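SusD homolog (Bacteroides thetaiotaomicron, PDB 3EHM) probably binds mucin O-glycans as a SusD-family outer membrane lipoprotein, helping this gut bacterium to use them. Local coordinates at residues D190-N194 with S244-I248; L256-L261 with V333-L339; R271-W277 with Y307-P312; S289-G295 with F327-K332. All coordinates share one frame; numbering follows the deposited sequence.

Contact 1: D190-N194 with S244-I248; sequences DLIYN and SEAKI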
loop_
_atom_site.group_PDB
_atom_site.type_symbol
_atom_site.label_atom_id
_atom_site.label_comp_id
_atom_site.label_asym_id
_atom_site.label_seq_id
_atom_site.Cartn_x
_atom_site.Cartn_y
_atom_site.Cartn_z
ATOM N N ASP A 190 22.720 -4.369 -2.703
ATOM C CA ASP A 190 21.355 -4.771 -3.039
ATOM C C ASP A 190 20.679 -5.412 -1.836
ATOM O O ASP A 190 20.853 -6.603 -1.577
ATOM C CB ASP A 190 21.375 -5.767 -4.199
ATOM C CG ASP A 190 19.980 -6.155 -4.663
ATOM O OD1 ASP A 190 18.998 -5.809 -3.972
ATOM O OD2 ASP A 190 19.872 -6.816 -5.716
ATOM N N LEU A 191 19.890 -4.625 -1.115
ATOM C CA LEU A 191 19.207 -5.122 0.073
ATOM C C LEU A 191 17.974 -5.956 -0.257
ATOM O O LEU A 191 17.378 -6.558 0.635
ATOM C CB LEU A 191 18.795 -3.946 0.966
ATOM C CG LEU A 191 19.878 -2.906 1.269
ATOM C CD1 LEU A 191 19.306 -1.797 2.149
ATOM C CD2 LEU A 191 21.053 -3.587 1.967
ATOM N N ILE A 192 17.587 -5.997 -1.528
ATOM C CA ILE A 192 16.398 -6.747 -1.918
ATOM C C ILE A 192 16.677 -8.127 -2.512
ATOM O O ILE A 192 16.139 -9.131 -2.039
ATOM C CB ILE A 192 15.555 -5.973 -2.958
ATOM C CG1 ILE A 192 15.371 -4.515 -2.525
ATOM C CG2 ILE A 192 14.198 -6.667 -3.142
ATOM C CD1 ILE A 192 14.634 -4.341 -1.217
ATOM N N TYR A 193 17.519 -8.176 -3.540
ATOM C CA TYR A 193 17.807 -9.436 -4.222
ATOM C C TYR A 193 19.260 -9.909 -4.282
ATOM O O TYR A 193 19.583 -10.792 -5.069
ATOM C CB TYR A 193 17.259 -9.367 -5.647
ATOM C CG TYR A 193 15.749 -9.273 -5.733
ATOM C CD1 TYR A 193 15.137 -8.269 -6.488
ATOM C CD2 TYR A 193 14.934 -10.220 -5.116
ATOM C CE1 TYR A 193 13.749 -8.215 -6.630
ATOM C CE2 TYR A 193 13.541 -10.178 -5.253
ATOM C CZ TYR A 193 12.960 -9.175 -6.013
ATOM O OH TYR A 193 11.594 -9.144 -6.179
ATOM N N ASN A 194 20.136 -9.330 -3.471
ATOM C CA ASN A 194 21.538 -9.746 -3.463
ATOM C C ASN A 194 22.176 -9.755 -4.858
ATOM O O ASN A 194 22.949 -10.653 -5.186
ATOM C CB ASN A 194 21.657 -11.144 -2.846
ATOM C CG ASN A 194 23.085 -11.492 -2.444
ATOM O OD1 ASN A 194 23.476 -12.660 -2.451
ATOM N ND2 ASN A 194 23.859 -10.484 -2.075
ATOM N N SER A 244 10.970 -15.205 -4.590
ATOM C CA SER A 244 11.203 -14.056 -5.464
ATOM C C SER A 244 10.574 -12.763 -4.941
ATOM O O SER A 244 10.679 -11.715 -5.580
ATOM C CB SER A 244 10.665 -14.340 -6.868
ATOM O OG SER A 244 11.419 -15.346 -7.520
ATOM N N GLU A 245 9.926 -12.831 -3.782
ATOM C CA GLU A 245 9.275 -11.654 -3.215
ATOM C C GLU A 245 10.281 -10.543 -2.952
ATOM O O GLU A 245 11.448 -10.806 -2.656
ATOM C CB GLU A 245 8.553 -12.011 -1.911
ATOM C CG GLU A 245 9.475 -12.252 -0.725
ATOM C CD GLU A 245 8.730 -12.727 0.515
ATOM O OE1 GLU A 245 7.482 -12.774 0.491
ATOM O OE2 GLU A 245 9.400 -13.053 1.518
ATOM N N ALA A 246 9.821 -9.302 -3.059
ATOM C CA ALA A 246 10.684 -8.153 -2.820
ATOM C C ALA A 246 10.399 -7.586 -1.435
ATOM O O ALA A 246 9.318 -7.052 -1.182
ATOM C CB ALA A 246 10.445 -7.086 -3.881
ATOM N N LYS A 247 11.366 -7.718 -0.533
ATOM C CA LYS A 247 11.209 -7.194 0.816
ATOM C C LYS A 247 12.541 -6.666 1.322
ATOM O O LYS A 247 13.602 -7.039 0.820
ATOM C CB LYS A 247 10.685 -8.276 1.769
ATOM C CG LYS A 247 11.610 -9.467 1.958
ATOM C CD LYS A 247 11.054 -10.420 3.013
ATOM C CE LYS A 247 11.953 -11.636 3.207
ATOM N NZ LYS A 247 11.987 -12.502 1.993
ATOM N N ILE A 248 12.479 -5.788 2.313
ATOM C CA ILE A 248 13.687 -5.224 2.887
ATOM C C ILE A 248 13.668 -5.460 4.394
ATOM O O ILE A 248 12.637 -5.305 5.047
ATOM C CB ILE A 248 13.795 -3.710 2.571
ATOM C CG1 ILE A 248 15.148 -3.171 3.041
ATOM C CG2 ILE A 248 12.650 -2.949 3.225
ATOM C CD1 ILE A 248 15.417 -1.739 2.609
HETATM O O HOH W 1 15.487 -8.624 1.683
HETATM O O HOH W 2 13.635 -9.491 -1.305
#
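The hydroxyl of Tyr-193 donates to the backbone carbonyl of Ser-244, with OH 2.8 Å from O. The C=O...donor angle is 157°, and the donor stands 22° off the carbonyl plane. Ser-244 O lies at the edge of the phenol ring, near its plane, while Ala-246 CB comes in obliquely, 3.3 Å from Tyr-193 OH. Ile-192 holds a face of this ring, its CG2 methyl standing over the centre, and the same methyl meets Ala-246 CB at 3.8 Å. With CG2 anti to the backbone N and CG1 beside it (chi1 -47°), the two branches diverge, and CD1 packs 3.9 Å from Ile-248 CB. Leu-191 CD1 adds a contact of 3.9 Å with Ile-248 CD1. No direct backbone hydrogen bond joins the segments; instead one water bridges Leu-191 O and Lys-247 O, and a second, its own O 2.6 Å from Ile-192 O, also bonds Glu-245 O and accepts from Lys-247 N. The loop itself is shaped by Asp-190, whose OD1 takes Ile-192 N and Tyr-193 N from the same face of the carboxylate, an Asx turn and Asx motif. A phenylalanine in place of Tyr-193 would probably leave Ser-244 O without its donor and the ring with less to fix its position. Trp-200 of helix 197-215 meets the Tyr-193 ring edge-to-face and binds Asp-190 OD2, helix 23-36 touches Leu-191 through Met-30, and strand 246-248 pairs antiparallel with strand 339-342, whose Trp-341 packs on Ile-192, so the loop joins two helices to a two-stranded sheet.

Contact 2: L256-L261 with V333-L339; sequences LLNSML and VDSNSPL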
loop_
_atom_site.group_PDB
_atom_site.type_symbol
_atom_site.label_atom_id
_atom_site.label_comp_id
_atom_site.label_asym_id
_atom_site.label_seq_id
_atom_site.Cartn_x
_atom_site.Cartn_y
_atom_site.Cartn_z
ATOM N N LEU A 256 19.015 -2.607 10.063
ATOM C CA LEU A 256 17.804 -1.795 10.074
ATOM C C LEU A 256 16.911 -2.099 11.267
ATOM O O LEU A 256 16.932 -3.198 11.814
ATOM C CB LEU A 256 16.996 -2.021 8.793
ATOM C CG LEU A 256 17.628 -1.653 7.448
ATOM C CD1 LEU A 256 16.721 -2.129 6.326
ATOM C CD2 LEU A 256 17.844 -0.151 7.364
ATOM N N LEU A 257 16.128 -1.102 11.661
ATOM C CA LEU A 257 15.180 -1.231 12.755
ATOM C C LEU A 257 13.807 -1.108 12.104
ATOM O O LEU A 257 13.487 -0.066 11.533
ATOM C CB LEU A 257 15.365 -0.094 13.764
ATOM C CG LEU A 257 14.364 -0.061 14.923
ATOM C CD1 LEU A 257 14.522 -1.325 15.770
ATOM C CD2 LEU A 257 14.594 1.188 15.770
ATOM N N ASN A 258 12.996 -2.158 12.167
ATOM C CA ASN A 258 11.681 -2.064 11.548
ATOM C C ASN A 258 11.032 -0.770 12.036
ATOM O O ASN A 258 10.947 -0.521 13.239
ATOM C CB ASN A 258 10.814 -3.266 11.905
ATOM C CG ASN A 258 9.497 -3.254 11.166
ATOM O OD1 ASN A 258 8.601 -2.475 11.487
ATOM N ND2 ASN A 258 9.380 -4.099 10.149
ATOM N N SER A 259 10.582 0.043 11.090
ATOM C CA SER A 259 9.993 1.338 11.391
ATOM C C SER A 259 8.585 1.371 11.973
ATOM O O SER A 259 8.060 2.448 12.249
ATOM C CB SER A 259 10.072 2.221 10.144
ATOM O OG SER A 259 9.843 1.451 8.975
HETATM N N MSE A 260 7.966 0.211 12.158
HETATM C CA MSE A 260 6.636 0.173 12.762
HETATM C C MSE A 260 6.770 0.185 14.285
HETATM O O MSE A 260 5.820 0.493 15.002
HETATM C CB MSE A 260 5.884 -1.102 12.366
HETATM C CG MSE A 260 5.509 -1.217 10.914
HETATM SE SE MSE A 260 4.532 -2.884 10.650
HETATM C CE MSE A 260 2.937 -2.412 11.640
ATOM N N LEU A 261 7.954 -0.149 14.782
ATOM C CA LEU A 261 8.165 -0.205 16.224
ATOM C C LEU A 261 7.928 1.101 16.978
ATOM O O LEU A 261 7.291 1.104 18.033
ATOM C CB LEU A 261 9.569 -0.736 16.526
ATOM C CG LEU A 261 9.749 -2.214 16.165
ATOM C CD1 LEU A 261 11.175 -2.656 16.473
ATOM C CD2 LEU A 261 8.753 -3.049 16.960
ATOM N N VAL A 333 5.402 -7.517 15.508
ATOM C CA VAL A 333 6.575 -7.075 14.776
ATOM C C VAL A 333 7.763 -6.925 15.718
ATOM O O VAL A 333 7.595 -6.660 16.909
ATOM C CB VAL A 333 6.309 -5.710 14.074
ATOM C CG1 VAL A 333 5.954 -4.640 15.111
ATOM C CG2 VAL A 333 7.532 -5.277 13.278
ATOM N N ASP A 334 8.963 -7.139 15.194
ATOM C CA ASP A 334 10.167 -6.961 15.996
ATOM C C ASP A 334 11.182 -6.183 15.161
ATOM O O ASP A 334 10.940 -5.906 13.985
ATOM C CB ASP A 334 10.731 -8.306 16.468
ATOM C CG ASP A 334 10.975 -9.269 15.340
ATOM O OD1 ASP A 334 11.760 -8.934 14.429
ATOM O OD2 ASP A 334 10.384 -10.372 15.370
ATOM N N SER A 335 12.311 -5.826 15.761
ATOM C CA SER A 335 13.315 -5.030 15.065
ATOM C C SER A 335 13.798 -5.599 13.734
ATOM O O SER A 335 14.105 -4.842 12.812
ATOM C CB SER A 335 14.513 -4.770 15.986
ATOM O OG SER A 335 15.113 -5.983 16.396
ATOM N N ASN A 336 13.851 -6.924 13.627
ATOM C CA ASN A 336 14.321 -7.574 12.405
ATOM C C ASN A 336 13.234 -7.867 11.374
ATOM O O ASN A 336 13.517 -8.426 10.313
ATOM C CB ASN A 336 15.053 -8.877 12.751
ATOM C CG ASN A 336 16.322 -8.636 13.546
ATOM O OD1 ASN A 336 17.190 -7.868 13.130
ATOM N ND2 ASN A 336 16.437 -9.293 14.697
ATOM N N SER A 337 11.997 -7.493 11.678
ATOM C CA SER A 337 10.901 -7.733 10.746
ATOM C C SER A 337 11.093 -6.917 9.473
ATOM O O SER A 337 11.605 -5.797 9.501
ATOM C CB SER A 337 9.558 -7.367 11.381
ATOM O OG SER A 337 9.295 -8.167 12.515
ATOM N N PRO A 338 10.676 -7.472 8.334
ATOM C CA PRO A 338 10.822 -6.761 7.066
ATOM C C PRO A 338 9.615 -5.902 6.712
ATOM O O PRO A 338 8.602 -5.904 7.411
ATOM C CB PRO A 338 10.999 -7.895 6.072
ATOM C CG PRO A 338 10.045 -8.921 6.603
ATOM C CD PRO A 338 10.266 -8.872 8.112
ATOM N N LEU A 339 9.760 -5.144 5.631
ATOM C CA LEU A 339 8.686 -4.327 5.087
ATOM C C LEU A 339 8.600 -4.904 3.682
ATOM O O LEU A 339 9.628 -5.172 3.059
ATOM C CB LEU A 339 9.065 -2.846 5.052
ATOM C CG LEU A 339 9.043 -2.153 6.419
ATOM C CD1 LEU A 339 9.247 -0.655 6.240
ATOM C CD2 LEU A 339 7.709 -2.415 7.102
HETATM O O HOH W 3 17.284 -5.132 13.680
#
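The side-chain amide of Asn-258 is the flat group here: Val-333 CG2 stands over one face, 3.5 Å from Asn-258 CG, and Leu-339 CD2 approaches ND2 obliquely from the other side of the plane. In the amide plane itself, ND2 donates to Ser-337 O at 2.9 Å with an almost straight N-H...O angle of 177°, although the donor sits well above the plane of the Ser-337 carbonyl. At the other end Asn-258 OD1 accepts from N of Met-260, a selenomethionine, at 2.8 Å, a capping bond ahead of helix 261-266. Two bonds thus fix the rotation of the amide, which CG anti to the backbone N (chi1 -174°) carries across to the facing segment. Its backbone is tied as well, Asn-258 N donating to Ser-335 O at 3.0 Å. Leu-261 packs tightly beside it, CD1 being 3.5 Å from Ser-335 CA, and its CD2 meets Val-333 CG1 at 3.7 Å. A type I turn stands on each side, Asn-258 to Leu-261 and Asp-334 to Ser-337. Outside, Met-260 rests on Leu-52 of helix 47-57, Ser-259 OG bonds Pro-38 O, and Leu-339, opening strand 339-342, pairs with Ile-248 of strand 246-248.

Contact 3: R271-W277 with Y307-P312; sequences RMGATIW and YFPVAP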
loop_
_atom_site.group_PDB
_atom_site.type_symbol
_atom_site.label_atom_id
_atom_site.label_comp_id
_atom_site.label_asym_id
_atom_site.label_seq_id
_atom_site.Cartn_x
_atom_site.Cartn_y
_atom_site.Cartn_z
ATOM N N ARG A 271 -2.315 0.439 16.593
ATOM C CA ARG A 271 -2.940 -0.793 17.059
ATOM C C ARG A 271 -3.712 -1.464 15.919
ATOM O O ARG A 271 -3.779 -0.928 14.812
ATOM C CB ARG A 271 -3.882 -0.464 18.221
ATOM C CG ARG A 271 -3.177 0.153 19.443
ATOM C CD ARG A 271 -2.343 -0.902 20.159
ATOM N NE ARG A 271 -1.672 -0.419 21.367
ATOM C CZ ARG A 271 -0.405 -0.014 21.415
ATOM N NH1 ARG A 271 0.344 -0.018 20.318
ATOM N NH2 ARG A 271 0.131 0.362 22.571
HETATM N N MSE A 272 -4.285 -2.634 16.191
HETATM C CA MSE A 272 -5.048 -3.379 15.184
HETATM C C MSE A 272 -6.311 -2.625 14.760
HETATM O O MSE A 272 -7.078 -2.162 15.604
HETATM C CB MSE A 272 -5.435 -4.760 15.731
HETATM C CG MSE A 272 -6.208 -5.634 14.745
HETATM SE SE MSE A 272 -6.741 -7.331 15.534
HETATM C CE MSE A 272 -7.973 -6.658 16.866
ATOM N N GLY A 273 -6.516 -2.517 13.452
ATOM C CA GLY A 273 -7.675 -1.816 12.920
ATOM C C GLY A 273 -8.960 -2.625 12.933
ATOM O O GLY A 273 -8.932 -3.851 12.842
ATOM N N ALA A 274 -10.092 -1.931 13.022
ATOM C CA ALA A 274 -11.402 -2.581 13.075
ATOM C C ALA A 274 -11.764 -3.325 11.800
ATOM O O ALA A 274 -12.273 -4.443 11.847
ATOM C CB ALA A 274 -12.477 -1.552 13.393
ATOM N N THR A 275 -11.496 -2.711 10.656
ATOM C CA THR A 275 -11.821 -3.344 9.387
ATOM C C THR A 275 -11.125 -4.689 9.196
ATOM O O THR A 275 -11.777 -5.703 8.953
ATOM C CB THR A 275 -11.462 -2.431 8.203
ATOM O OG1 THR A 275 -12.146 -1.179 8.346
ATOM C CG2 THR A 275 -11.880 -3.086 6.887
ATOM N N ILE A 276 -9.801 -4.714 9.309
ATOM C CA ILE A 276 -9.105 -5.971 9.113
ATOM C C ILE A 276 -9.507 -6.986 10.187
ATOM O O ILE A 276 -9.601 -8.178 9.913
ATOM C CB ILE A 276 -7.565 -5.763 9.069
ATOM C CG1 ILE A 276 -6.895 -7.042 8.555
ATOM C CG2 ILE A 276 -7.031 -5.364 10.439
ATOM C CD1 ILE A 276 -5.409 -6.881 8.279
ATOM N N TRP A 277 -9.765 -6.518 11.403
ATOM C CA TRP A 277 -10.183 -7.433 12.458
ATOM C C TRP A 277 -11.514 -8.072 12.079
ATOM O O TRP A 277 -11.699 -9.273 12.237
ATOM C CB TRP A 277 -10.359 -6.711 13.792
ATOM C CG TRP A 277 -11.124 -7.554 14.782
ATOM C CD1 TRP A 277 -10.641 -8.593 15.525
ATOM C CD2 TRP A 277 -12.530 -7.480 15.061
ATOM N NE1 TRP A 277 -11.660 -9.174 16.247
ATOM C CE2 TRP A 277 -12.829 -8.511 15.981
ATOM C CE3 TRP A 277 -13.567 -6.646 14.619
ATOM C CZ2 TRP A 277 -14.123 -8.730 16.471
ATOM C CZ3 TRP A 277 -14.856 -6.864 15.105
ATOM C CH2 TRP A 277 -15.121 -7.899 16.022
ATOM N N TYR A 307 -8.871 -10.323 21.000
ATOM C CA TYR A 307 -8.514 -9.441 19.896
ATOM C C TYR A 307 -9.415 -8.212 19.914
ATOM O O TYR A 307 -10.569 -8.272 19.492
ATOM C CB TYR A 307 -8.643 -10.208 18.579
ATOM C CG TYR A 307 -7.613 -11.307 18.464
ATOM C CD1 TYR A 307 -6.283 -11.006 18.168
ATOM C CD2 TYR A 307 -7.949 -12.640 18.717
ATOM C CE1 TYR A 307 -5.314 -11.995 18.129
ATOM C CE2 TYR A 307 -6.983 -13.642 18.682
ATOM C CZ TYR A 307 -5.667 -13.310 18.388
ATOM O OH TYR A 307 -4.698 -14.282 18.361
ATOM N N PHE A 308 -8.875 -7.104 20.419
ATOM C CA PHE A 308 -9.606 -5.843 20.542
ATOM C C PHE A 308 -9.093 -4.795 19.556
ATOM O O PHE A 308 -7.967 -4.312 19.680
ATOM C CB PHE A 308 -9.455 -5.288 21.962
ATOM C CG PHE A 308 -9.753 -6.288 23.049
ATOM C CD1 PHE A 308 -8.970 -6.331 24.197
ATOM C CD2 PHE A 308 -10.818 -7.178 22.933
ATOM C CE1 PHE A 308 -9.239 -7.246 25.219
ATOM C CE2 PHE A 308 -11.098 -8.097 23.950
ATOM C CZ PHE A 308 -10.306 -8.130 25.093
ATOM N N PRO A 309 -9.921 -4.420 18.572
ATOM C CA PRO A 309 -9.517 -3.423 17.579
ATOM C C PRO A 309 -9.787 -1.979 17.995
ATOM O O PRO A 309 -10.513 -1.714 18.953
ATOM C CB PRO A 309 -10.339 -3.816 16.363
ATOM C CG PRO A 309 -11.637 -4.223 16.994
ATOM C CD PRO A 309 -11.186 -5.068 18.179
ATOM N N VAL A 310 -9.181 -1.053 17.260
ATOM C CA VAL A 310 -9.367 0.374 17.480
ATOM C C VAL A 310 -10.027 0.853 16.191
ATOM O O VAL A 310 -9.580 0.515 15.091
ATOM C CB VAL A 310 -8.019 1.089 17.700
ATOM C CG1 VAL A 310 -8.228 2.594 17.805
ATOM C CG2 VAL A 310 -7.367 0.565 18.979
ATOM N N ALA A 311 -11.101 1.620 16.325
ATOM C CA ALA A 311 -11.841 2.090 15.162
ATOM C C ALA A 311 -11.033 3.001 14.245
ATOM O O ALA A 311 -10.075 3.647 14.674
ATOM C CB ALA A 311 -13.115 2.788 15.611
ATOM N N PRO A 312 -11.407 3.052 12.957
ATOM C CA PRO A 312 -10.692 3.899 11.999
ATOM C C PRO A 312 -10.961 5.370 12.268
ATOM O O PRO A 312 -12.053 5.739 12.709
ATOM C CB PRO A 312 -11.242 3.439 10.657
ATOM C CG PRO A 312 -12.652 3.081 10.989
ATOM C CD PRO A 312 -12.502 2.322 12.293
#
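Pro-309 packs against both Trp-277 and Met-272, which approach it from neighbouring directions. Its CD lies over the five-membered ring of Trp-277, 4.2 Å from the centroid and 11° off the normal, a CH-pi contact, while CG stands over the same indole nearer the rim. Beside the indole, the CE methyl of Met-272, a selenomethionine, reaches Pro-309 CB at 3.7 Å, turned in by the bend at chi3 (66°). Ala-274 completes this shell, with its CA 3.7 Å from Pro-309 CB. Backbone bonds set the register: Val-310 N donates to Met-272 O at 2.9 Å, meeting the carbonyl almost head-on at 171°, and Ala-274 N makes a weak bond of 3.2 Å to Val-310 O. Val-310 CG2 touches Arg-271 CB at 3.7 Å, whereas the guanidinium leads off to Lys-326 O. Behind these, Trp-277 N bonds Gly-273 O at 3.1 Å, so the first helical turn positions the indole above the proline, and Ser-329 bonds the backbones of Met-272 and Phe-308. The pattern is that of a single parallel beta bridge, Gly-273 with Val-310, at a strand-to-helix junction where glycine is the N-cap and a proline-tryptophan CH-pi contact lays loop 307-312 against helix 274-282.

Contact 4: S289-G295 with F327-K332; sequences SAYFTEG and FASRPK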
loop_
_atom_site.group_PDB
_atom_site.type_symbol
_atom_site.label_atom_id
_atom_site.label_comp_id
_atom_site.label_asym_id
_atom_site.label_seq_id
_atom_site.Cartn_x
_atom_site.Cartn_y
_atom_site.Cartn_z
ATOM N N SER A 289 -4.019 -14.383 14.185
ATOM C CA SER A 289 -2.977 -14.633 15.179
ATOM C C SER A 289 -1.577 -14.357 14.644
ATOM O O SER A 289 -0.664 -14.035 15.404
ATOM C CB SER A 289 -3.054 -16.082 15.662
ATOM O OG SER A 289 -2.083 -16.323 16.662
ATOM N N ALA A 290 -1.406 -14.487 13.334
ATOM C CA ALA A 290 -0.107 -14.245 12.723
ATOM C C ALA A 290 0.181 -12.751 12.624
ATOM O O ALA A 290 1.329 -12.325 12.740
ATOM C CB ALA A 290 -0.053 -14.872 11.340
ATOM N N TYR A 291 -0.864 -11.957 12.414
ATOM C CA TYR A 291 -0.702 -10.510 12.269
ATOM C C TYR A 291 -0.749 -9.713 13.567
ATOM O O TYR A 291 -0.019 -8.734 13.722
ATOM C CB TYR A 291 -1.786 -9.916 11.355
ATOM C CG TYR A 291 -1.795 -10.359 9.902
ATOM C CD1 TYR A 291 -0.695 -10.989 9.325
ATOM C CD2 TYR A 291 -2.901 -10.095 9.092
ATOM C CE1 TYR A 291 -0.699 -11.346 7.969
ATOM C CE2 TYR A 291 -2.912 -10.443 7.740
ATOM C CZ TYR A 291 -1.810 -11.066 7.188
ATOM O OH TYR A 291 -1.815 -11.406 5.852
ATOM N N PHE A 292 -1.609 -10.115 14.495
ATOM C CA PHE A 292 -1.759 -9.346 15.721
ATOM C C PHE A 292 -1.696 -10.100 17.040
ATOM O O PHE A 292 -1.913 -11.309 17.104
ATOM C CB PHE A 292 -3.081 -8.574 15.677
ATOM C CG PHE A 292 -3.302 -7.809 14.403
ATOM C CD1 PHE A 292 -4.026 -8.373 13.356
ATOM C CD2 PHE A 292 -2.795 -6.520 14.252
ATOM C CE1 PHE A 292 -4.244 -7.664 12.177
ATOM C CE2 PHE A 292 -3.007 -5.806 13.077
ATOM C CZ PHE A 292 -3.733 -6.379 12.038
ATOM N N THR A 293 -1.412 -9.346 18.097
ATOM C CA THR A 293 -1.336 -9.881 19.451
ATOM C C THR A 293 -2.721 -9.760 20.080
ATOM O O THR A 293 -3.582 -9.039 19.571
ATOM C CB THR A 293 -0.377 -9.049 20.317
ATOM O OG1 THR A 293 -0.920 -7.730 20.488
ATOM C CG2 THR A 293 0.990 -8.946 19.655
ATOM N N GLU A 294 -2.948 -10.476 21.175
ATOM C CA GLU A 294 -4.222 -10.356 21.862
ATOM C C GLU A 294 -4.029 -9.166 22.784
ATOM O O GLU A 294 -2.945 -8.977 23.334
ATOM C CB GLU A 294 -4.533 -11.598 22.697
ATOM C CG GLU A 294 -4.807 -12.850 21.887
ATOM C CD GLU A 294 -5.273 -14.001 22.755
ATOM O OE1 GLU A 294 -6.457 -14.005 23.163
ATOM O OE2 GLU A 294 -4.451 -14.896 23.043
ATOM N N GLY A 295 -5.061 -8.349 22.937
ATOM C CA GLY A 295 -4.945 -7.204 23.815
ATOM C C GLY A 295 -5.513 -7.561 25.173
ATOM O O GLY A 295 -5.940 -8.694 25.393
ATOM N N PHE A 327 -3.636 -0.883 25.335
ATOM C CA PHE A 327 -3.592 -2.330 25.455
ATOM C C PHE A 327 -4.505 -3.090 24.505
ATOM O O PHE A 327 -4.864 -4.241 24.758
ATOM C CB PHE A 327 -3.860 -2.728 26.904
ATOM C CG PHE A 327 -2.896 -2.105 27.864
ATOM C CD1 PHE A 327 -3.210 -0.919 28.515
ATOM C CD2 PHE A 327 -1.634 -2.664 28.056
ATOM C CE1 PHE A 327 -2.278 -0.292 29.342
ATOM C CE2 PHE A 327 -0.699 -2.045 28.878
ATOM C CZ PHE A 327 -1.024 -0.855 29.521
ATOM N N ALA A 328 -4.884 -2.440 23.409
ATOM C CA ALA A 328 -5.708 -3.087 22.400
ATOM C C ALA A 328 -4.736 -3.992 21.650
ATOM O O ALA A 328 -3.526 -3.920 21.877
ATOM C CB ALA A 328 -6.298 -2.048 21.451
ATOM N N SER A 329 -5.249 -4.846 20.771
ATOM C CA SER A 329 -4.375 -5.731 20.005
ATOM C C SER A 329 -3.350 -4.886 19.248
ATOM O O SER A 329 -3.669 -3.800 18.762
ATOM C CB SER A 329 -5.197 -6.566 19.019
ATOM O OG SER A 329 -6.014 -7.496 19.709
ATOM N N ARG A 330 -2.124 -5.388 19.157
ATOM C CA ARG A 330 -1.050 -4.676 18.472
ATOM C C ARG A 330 -0.502 -5.490 17.316
ATOM O O ARG A 330 -0.559 -6.713 17.330
ATOM C CB ARG A 330 0.125 -4.420 19.419
ATOM C CG ARG A 330 -0.234 -3.818 20.749
ATOM C CD ARG A 330 1.028 -3.572 21.563
ATOM N NE ARG A 330 0.715 -3.075 22.898
ATOM C CZ ARG A 330 1.609 -2.554 23.731
ATOM N NH1 ARG A 330 2.879 -2.458 23.362
ATOM N NH2 ARG A 330 1.230 -2.133 24.930
ATOM N N PRO A 331 0.042 -4.813 16.295
ATOM C CA PRO A 331 0.601 -5.555 15.166
ATOM C C PRO A 331 1.810 -6.317 15.707
ATOM O O PRO A 331 2.565 -5.778 16.523
ATOM C CB PRO A 331 1.027 -4.448 14.202
ATOM C CG PRO A 331 0.063 -3.343 14.501
ATOM C CD PRO A 331 0.003 -3.370 16.009
ATOM N N LYS A 332 1.981 -7.568 15.295
ATOM C CA LYS A 332 3.136 -8.336 15.735
ATOM C C LYS A 332 4.307 -7.902 14.869
ATOM O O LYS A 332 4.211 -7.898 13.638
ATOM C CB LYS A 332 2.902 -9.837 15.559
ATOM C CG LYS A 332 2.063 -10.463 16.652
ATOM C CD LYS A 332 2.063 -11.985 16.544
ATOM C CE LYS A 332 1.331 -12.612 17.722
ATOM N NZ LYS A 332 1.225 -14.088 17.586
HETATM O O HOH W 4 -2.019 -13.522 18.753
HETATM O O HOH W 5 1.851 -7.261 12.117
#
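Ser-289, in the last turn of helix 287-291, offers its carbonyl O to Lys-332 NZ at 2.9 Å. The lysine chain is extended beyond CG, which lets it run along the helix end, and its positive charge there would probably be favoured by the carbonyls of that C terminus. Tyr-291 O then accepts from Lys-332 N at 2.8 Å, a nearly straight bond (N-H...O 174°), and takes a water that also binds Lys-332 O. Phe-292 leaves helical geometry and forms an antiparallel, non-hydrogen-bonded bridge with Pro-331; its ring has Arg-330 O near its plane at the edge, and CD2 comes 3.6 Å from Pro-331 CA. Thr-293 is gripped through both backbone and side chain: N donates to Arg-330 O at 2.9 Å, in the carbonyl plane, while OG1 accepts from Arg-330 N at 3.0 Å. OG1 lies between the backbone N and carbonyl carbon (chi1 66°), facing that N-H, and leaves CG2 to pack on Lys-332 CG at 3.5 Å. A valine in place of Thr-293 would probably leave Arg-330 N without its acceptor across the contact. Thr-293 O receives a weak bond from Ser-329 OG, whose stronger partner is Phe-308 N. At Gly-295 the CA is 3.1 Å from Phe-327 O, and a side chain there would clash with the facing backbone. Around the contact, Phe-292 packs on Ile-276 and Leu-280 of helix 274-282 and on Met-272 of strand 270-272, while Gly-295 pairs with Gly-306 in the hairpin of strands 295-297 and 304-306.

In the fold
From the N terminus, contact 1 comes first, closing a largely helical loop of about 50 residues that includes helix 197-215. Contact 2 opens only afterwards, and the 71 residues between its segments enclose contacts 3 and 4. These two cross, their segments alternating along the chain, and lie side by side with centres about 9 Å apart; Met-272 N and Ser-329 O, 2.9 Å apart, probably bond them together. Contact 1 meets contact 2 where Ile-248 O faces Leu-339 N at 2.9 Å, within the sheet of strands 246-248 and 339-342. Contact 2 touches contact 4 through Met-260 and Pro-331. The series thus links the helices round contact 1 to the strand, loop and hairpin region of residues 270-332.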